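Local coordinates for clavulanic acid biosynthesis oligopeptide binding protein 2 (Streptomyces clavuligerus, PDB 2WOL) that probably binds oligopeptides as an extracellular solute-binding protein, and belongs to the biosynthetic pathway of the beta-lactamase inhibitor clavulanic acid, at residues S45-R50 against D131-G136; T138-L143 against S181-L186. All coordinates share one frame; numbering follows the deposited sequence.

Interaction 1: residues S45-R50 against D131-G136; sequences SLDPAR and DVLPGG
Arg50 meets the 131-136 loop with the side of its guanidinium group: NE gives a nearly straight hydrogen bond to the backbone carbonyl of Pro134 (Arg50 NE to Pro134 O 2.9 Å, 173° at the hydrogen). That oxygen lies at the edge of the guanidinium, almost in its plane, while Val132 O stands over the centre of one face. The bend at chi3 (68°) brings NE round to the Pro134 carbonyl; before the bend, Arg50 CD packs 3.9 Å from Leu133 CB.

Packing is tightest where the two backbones meet. Ala49 O touches Gly136 CA at 3.2 Å in a CA-H...O contact, and Gly135 CA makes a longer one with Arg50 O; neither glycine carries a side chain to hold the chains apart. The shape of 45-50 is set locally by a type I turn from Asp47 to Arg50 and an Asx turn in which Asp47 OD1 accepts from Ala49 N. The other oxygen of Asp47, OD2, lies against Leu133 CD2 and forms a salt bridge with Arg126 of helix 117-127.

The solvent side is looser. The exposed ring of Pro134 runs alongside Arg50, its CD 3.7 Å from NH2, and a water gives a hydrogen bond to Pro134 O (3.0 Å) while accepting a weak one from Arg50 NH2.

Across this contact the arginine is gripped by one main-chain carbonyl, Pro134 O, with a second, Val132 O, over its face. Pro134 O receives both NE and water, and the facing carbonyl dipoles probably help to stabilise the positive charge.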
loop_
_atom_site.group_PDB
_atom_site.type_symbol
_atom_site.label_atom_id
_atom_site.label_comp_id
_atom_site.label_asym_id
_atom_site.label_seq_id
_atom_site.Cartn_x
_atom_site.Cartn_y
_atom_site.Cartn_z
ATOM N N SER A 45 0.751 2.022 -15.444
ATOM C CA SER A 45 1.743 2.822 -16.160
ATOM C C SER A 45 3.121 2.174 -16.091
ATOM O O SER A 45 3.440 1.478 -15.118
ATOM C CB SER A 45 1.810 4.235 -15.572
ATOM O OG SER A 45 2.724 5.043 -16.296
ATOM N N LEU A 46 3.921 2.399 -17.133
ATOM C CA LEU A 46 5.347 2.064 -17.111
ATOM C C LEU A 46 6.232 3.292 -16.839
ATOM O O LEU A 46 7.460 3.196 -16.818
ATOM C CB LEU A 46 5.773 1.349 -18.401
ATOM C CG LEU A 46 5.177 -0.047 -18.632
ATOM C CD1 LEU A 46 5.550 -0.557 -20.011
ATOM C CD2 LEU A 46 5.608 -1.043 -17.559
ATOM N N ASP A 47 5.602 4.447 -16.639
ATOM C CA ASP A 47 6.298 5.609 -16.107
ATOM C C ASP A 47 6.409 5.380 -14.600
ATOM O O ASP A 47 5.393 5.228 -13.922
ATOM C CB ASP A 47 5.507 6.889 -16.428
ATOM C CG ASP A 47 6.243 8.163 -16.037
ATOM O OD1 ASP A 47 6.972 8.159 -15.027
ATOM O OD2 ASP A 47 6.063 9.188 -16.740
ATOM N N PRO A 48 7.644 5.339 -14.062
ATOM C CA PRO A 48 7.790 5.029 -12.630
ATOM C C PRO A 48 7.074 6.022 -11.702
ATOM O O PRO A 48 6.763 5.688 -10.556
ATOM C CB PRO A 48 9.309 5.084 -12.410
ATOM C CG PRO A 48 9.834 5.891 -13.546
ATOM C CD PRO A 48 8.946 5.577 -14.708
ATOM N N ALA A 49 6.811 7.231 -12.197
ATOM C CA ALA A 49 6.154 8.260 -11.395
ATOM C C ALA A 49 4.628 8.197 -11.426
ATOM O O ALA A 49 3.970 8.861 -10.625
ATOM C CB ALA A 49 6.627 9.644 -11.820
ATOM N N ARG A 50 4.072 7.412 -12.346
ATOM C CA ARG A 50 2.636 7.462 -12.617
ATOM C C ARG A 50 1.883 6.194 -12.235
ATOM O O ARG A 50 0.719 6.015 -12.615
ATOM C CB ARG A 50 2.390 7.803 -14.083
ATOM C CG ARG A 50 2.982 9.142 -14.505
ATOM C CD ARG A 50 2.657 9.451 -15.953
ATOM N NE ARG A 50 1.230 9.696 -16.151
ATOM C CZ ARG A 50 0.660 9.914 -17.332
ATOM N NH1 ARG A 50 1.391 9.919 -18.443
ATOM N NH2 ARG A 50 -0.649 10.123 -17.404
ATOM N N ASP A 131 -0.475 17.950 -14.203
ATOM C CA ASP A 131 -1.210 18.130 -15.456
ATOM C C ASP A 131 -0.719 17.208 -16.578
ATOM O O ASP A 131 -1.466 16.905 -17.513
ATOM C CB ASP A 131 -1.154 19.597 -15.909
ATOM C CG ASP A 131 0.270 20.128 -16.055
ATOM O OD1 ASP A 131 1.179 19.675 -15.331
ATOM O OD2 ASP A 131 0.482 21.029 -16.896
ATOM N N VAL A 132 0.534 16.765 -16.483
ATOM C CA VAL A 132 1.140 15.926 -17.518
ATOM C C VAL A 132 1.351 14.482 -17.045
ATOM O O VAL A 132 1.173 13.539 -17.827
ATOM C CB VAL A 132 2.477 16.541 -18.022
ATOM C CG1 VAL A 132 3.161 15.633 -19.043
ATOM C CG2 VAL A 132 2.229 17.911 -18.639
ATOM N N LEU A 133 1.709 14.325 -15.769
ATOM C CA LEU A 133 2.118 13.028 -15.214
ATOM C C LEU A 133 1.272 12.539 -14.025
ATOM O O LEU A 133 1.823 12.062 -13.024
ATOM C CB LEU A 133 3.598 13.082 -14.801
ATOM C CG LEU A 133 4.603 13.619 -15.824
ATOM C CD1 LEU A 133 5.949 13.785 -15.167
ATOM C CD2 LEU A 133 4.721 12.701 -17.014
ATOM N N PRO A 134 -0.068 12.624 -14.127
ATOM C CA PRO A 134 -0.872 12.169 -12.996
ATOM C C PRO A 134 -0.832 10.650 -12.856
ATOM O O PRO A 134 -0.530 9.944 -13.824
ATOM C CB PRO A 134 -2.287 12.610 -13.383
ATOM C CG PRO A 134 -2.279 12.575 -14.866
ATOM C CD PRO A 134 -0.920 13.097 -15.237
ATOM N N GLY A 135 -1.126 10.163 -11.655
ATOM C CA GLY A 135 -1.322 8.732 -11.447
ATOM C C GLY A 135 -0.535 8.128 -10.305
ATOM O O GLY A 135 -0.856 7.034 -9.846
ATOM N N GLY A 136 0.505 8.825 -9.852
ATOM C CA GLY A 136 1.358 8.320 -8.777
ATOM C C GLY A 136 1.253 9.119 -7.492
ATOM O O GLY A 136 0.508 10.101 -7.423
HETATM O O HOH W 1 1.734 11.376 -10.390
HETATM O O HOH W 2 -2.531 8.622 -15.566
#

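Interaction 2: residues T138-L143 against S181-L186; sequences TYLIPL and SDFDHL
Phe183 and Leu186 of the short helix 183-186 pack on Leu140 and Leu143 of helix 140-144, and on the neighbouring Tyr139, in a small apolar helix-to-helix contact within the type 2 periplasmic-binding-protein fold. No hydrogen bond crosses between the two segments.

Along 181-186 the polar residues come first. Ser181 OG donates to Asp182 OD1 (3.0 Å) from above the carboxylate plane, and Asp182 OD2 is hydrogen-bonded to Thr459. Asp182 occupies the N-cap position, but its side chain makes no capping bond.

Phe183 begins the apolar part. Its CG lies anti to the backbone N (chi1 -159°), which carries the ring to Leu140; the two side chains cross at about a right angle, with Phe183 CE1 3.7 Å from Leu140 CD2. Leu143 CD1 approaches the ring at its edge, more distantly, at 4.4 Å from Phe183 CD1. Trp99 and Phe174 meet the same ring, so the phenylalanine also joins this helix pair to the strands 98-102 and 171-175.

After Asp184 and His185, which take no part in the contact, Leu186 completes it. Its two methyls face mainly different neighbours. CD2 rests 3.9 Å from Tyr139 CB, at the base of a side chain whose hydroxyl is hydrogen-bonded to Asp456 and whose ring meets Phe457 edge-to-face; a glycerol lies close by. The other methyl turns to both leucines: Leu186 CD1 is 4.0 Å from Leu140 CD2 and only 3.5 Å from Leu143 CD1, closer than ordinary van der Waals contact.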
loop_
_atom_site.group_PDB
_atom_site.type_symbol
_atom_site.label_atom_id
_atom_site.label_comp_id
_atom_site.label_asym_id
_atom_site.label_seq_id
_atom_site.Cartn_x
_atom_site.Cartn_y
_atom_site.Cartn_z
ATOM N N THR A 138 1.971 11.683 -4.361
ATOM C CA THR A 138 2.320 13.104 -4.371
ATOM C C THR A 138 2.731 13.617 -2.991
ATOM O O THR A 138 2.695 14.826 -2.728
ATOM C CB THR A 138 1.160 13.968 -4.912
ATOM O OG1 THR A 138 -0.016 13.726 -4.131
ATOM C CG2 THR A 138 0.880 13.645 -6.381
ATOM N N TYR A 139 3.133 12.700 -2.111
ATOM C CA TYR A 139 3.650 13.067 -0.788
ATOM C C TYR A 139 4.757 14.122 -0.838
ATOM O O TYR A 139 4.877 14.949 0.066
ATOM C CB TYR A 139 4.175 11.828 -0.063
ATOM C CG TYR A 139 3.096 10.823 0.248
ATOM C CD1 TYR A 139 2.875 9.730 -0.586
ATOM C CD2 TYR A 139 2.292 10.975 1.374
ATOM C CE1 TYR A 139 1.875 8.808 -0.303
ATOM C CE2 TYR A 139 1.290 10.063 1.671
ATOM C CZ TYR A 139 1.086 8.982 0.831
ATOM O OH TYR A 139 0.093 8.076 1.119
ATOM N N LEU A 140 5.564 14.086 -1.893
ATOM C CA LEU A 140 6.700 15.000 -2.010
ATOM C C LEU A 140 6.311 16.465 -2.216
ATOM O O LEU A 140 7.069 17.364 -1.850
ATOM C CB LEU A 140 7.638 14.536 -3.126
ATOM C CG LEU A 140 8.417 13.256 -2.805
ATOM C CD1 LEU A 140 8.974 12.626 -4.074
ATOM C CD2 LEU A 140 9.524 13.524 -1.792
ATOM N N ILE A 141 5.134 16.702 -2.791
ATOM C CA ILE A 141 4.725 18.059 -3.162
ATOM C C ILE A 141 4.615 19.011 -1.954
ATOM O O ILE A 141 5.311 20.022 -1.921
ATOM C CB ILE A 141 3.454 18.071 -4.068
ATOM C CG1 ILE A 141 3.761 17.390 -5.412
ATOM C CG2 ILE A 141 2.950 19.500 -4.281
ATOM C CD1 ILE A 141 2.578 17.307 -6.383
ATOM N N PRO A 142 3.768 18.694 -0.950
ATOM C CA PRO A 142 3.734 19.616 0.201
ATOM C C PRO A 142 5.052 19.719 0.976
ATOM O O PRO A 142 5.319 20.750 1.603
ATOM C CB PRO A 142 2.633 19.035 1.098
ATOM C CG PRO A 142 2.453 17.631 0.647
ATOM C CD PRO A 142 2.806 17.583 -0.799
ATOM N N LEU A 143 5.866 18.668 0.930
ATOM C CA LEU A 143 7.142 18.665 1.642
ATOM C C LEU A 143 8.206 19.533 0.976
ATOM O O LEU A 143 9.162 19.952 1.632
ATOM C CB LEU A 143 7.662 17.235 1.816
ATOM C CG LEU A 143 6.914 16.346 2.812
ATOM C CD1 LEU A 143 7.424 14.923 2.705
ATOM C CD2 LEU A 143 7.054 16.868 4.239
ATOM N N SER A 181 9.995 12.500 9.543
ATOM C CA SER A 181 10.777 11.362 10.028
ATOM C C SER A 181 10.956 10.252 8.986
ATOM O O SER A 181 11.955 9.535 9.003
ATOM C CB SER A 181 10.137 10.778 11.297
ATOM O OG SER A 181 8.797 10.370 11.061
ATOM N N ASP A 182 9.990 10.131 8.077
ATOM C CA ASP A 182 9.913 8.976 7.177
ATOM C C ASP A 182 10.456 9.218 5.764
ATOM O O ASP A 182 10.080 8.514 4.823
ATOM C CB ASP A 182 8.467 8.459 7.116
ATOM C CG ASP A 182 7.945 7.993 8.472
ATOM O OD1 ASP A 182 8.745 7.864 9.429
ATOM O OD2 ASP A 182 6.727 7.752 8.572
ATOM N N PHE A 183 11.359 10.185 5.610
ATOM C CA PHE A 183 11.787 10.575 4.263
ATOM C C PHE A 183 12.496 9.473 3.456
ATOM O O PHE A 183 12.331 9.397 2.233
ATOM C CB PHE A 183 12.611 11.864 4.287
ATOM C CG PHE A 183 12.653 12.579 2.964
ATOM C CD1 PHE A 183 11.545 13.296 2.509
ATOM C CD2 PHE A 183 13.792 12.531 2.170
ATOM C CE1 PHE A 183 11.569 13.947 1.289
ATOM C CE2 PHE A 183 13.832 13.194 0.946
ATOM C CZ PHE A 183 12.721 13.901 0.507
ATOM N N ASP A 184 13.269 8.612 4.124
ATOM C CA ASP A 184 13.914 7.489 3.430
ATOM C C ASP A 184 12.878 6.619 2.699
ATOM O O ASP A 184 13.167 6.031 1.654
ATOM C CB ASP A 184 14.698 6.601 4.404
ATOM C CG ASP A 184 16.132 7.076 4.645
ATOM O OD1 ASP A 184 16.648 7.959 3.914
ATOM O OD2 ASP A 184 16.759 6.528 5.577
ATOM N N HIS A 185 11.678 6.528 3.270
ATOM C CA HIS A 185 10.587 5.769 2.660
ATOM C C HIS A 185 10.131 6.398 1.356
ATOM O O HIS A 185 9.889 5.696 0.373
ATOM C CB HIS A 185 9.406 5.639 3.617
ATOM C CG HIS A 185 9.676 4.734 4.774
ATOM N ND1 HIS A 185 9.415 3.381 4.735
ATOM C CD2 HIS A 185 10.198 4.984 5.997
ATOM C CE1 HIS A 185 9.756 2.837 5.890
ATOM N NE2 HIS A 185 10.233 3.788 6.674
ATOM N N LEU A 186 10.032 7.725 1.346
ATOM C CA LEU A 186 9.661 8.443 0.131
ATOM C C LEU A 186 10.720 8.271 -0.950
ATOM O O LEU A 186 10.394 8.196 -2.133
ATOM C CB LEU A 186 9.404 9.923 0.419
ATOM C CG LEU A 186 8.330 10.264 1.462
ATOM C CD1 LEU A 186 8.069 11.761 1.460
ATOM C CD2 LEU A 186 7.016 9.489 1.260
#

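Interactions 1 and 2 follow one another along the chain: the first closes at Gly136 and the second opens at Thr138, yet their centres are about 17 Å apart and the pairs of segments do not otherwise touch. Helix 117-127 links them, since Arg126 reaches Asp47 in interaction 1 and Val124 packs on Leu140 in interaction 2. The loop after that helix is held at 131-136 to the loop following strand 34-39, through arginine, main chain and water; the helix it leads into, 140-144, is then packed on helix 183-186 by apolar side chains. As a worked example, it illustrates how successive pieces of chain can be fixed by polar and then apolar chemistry.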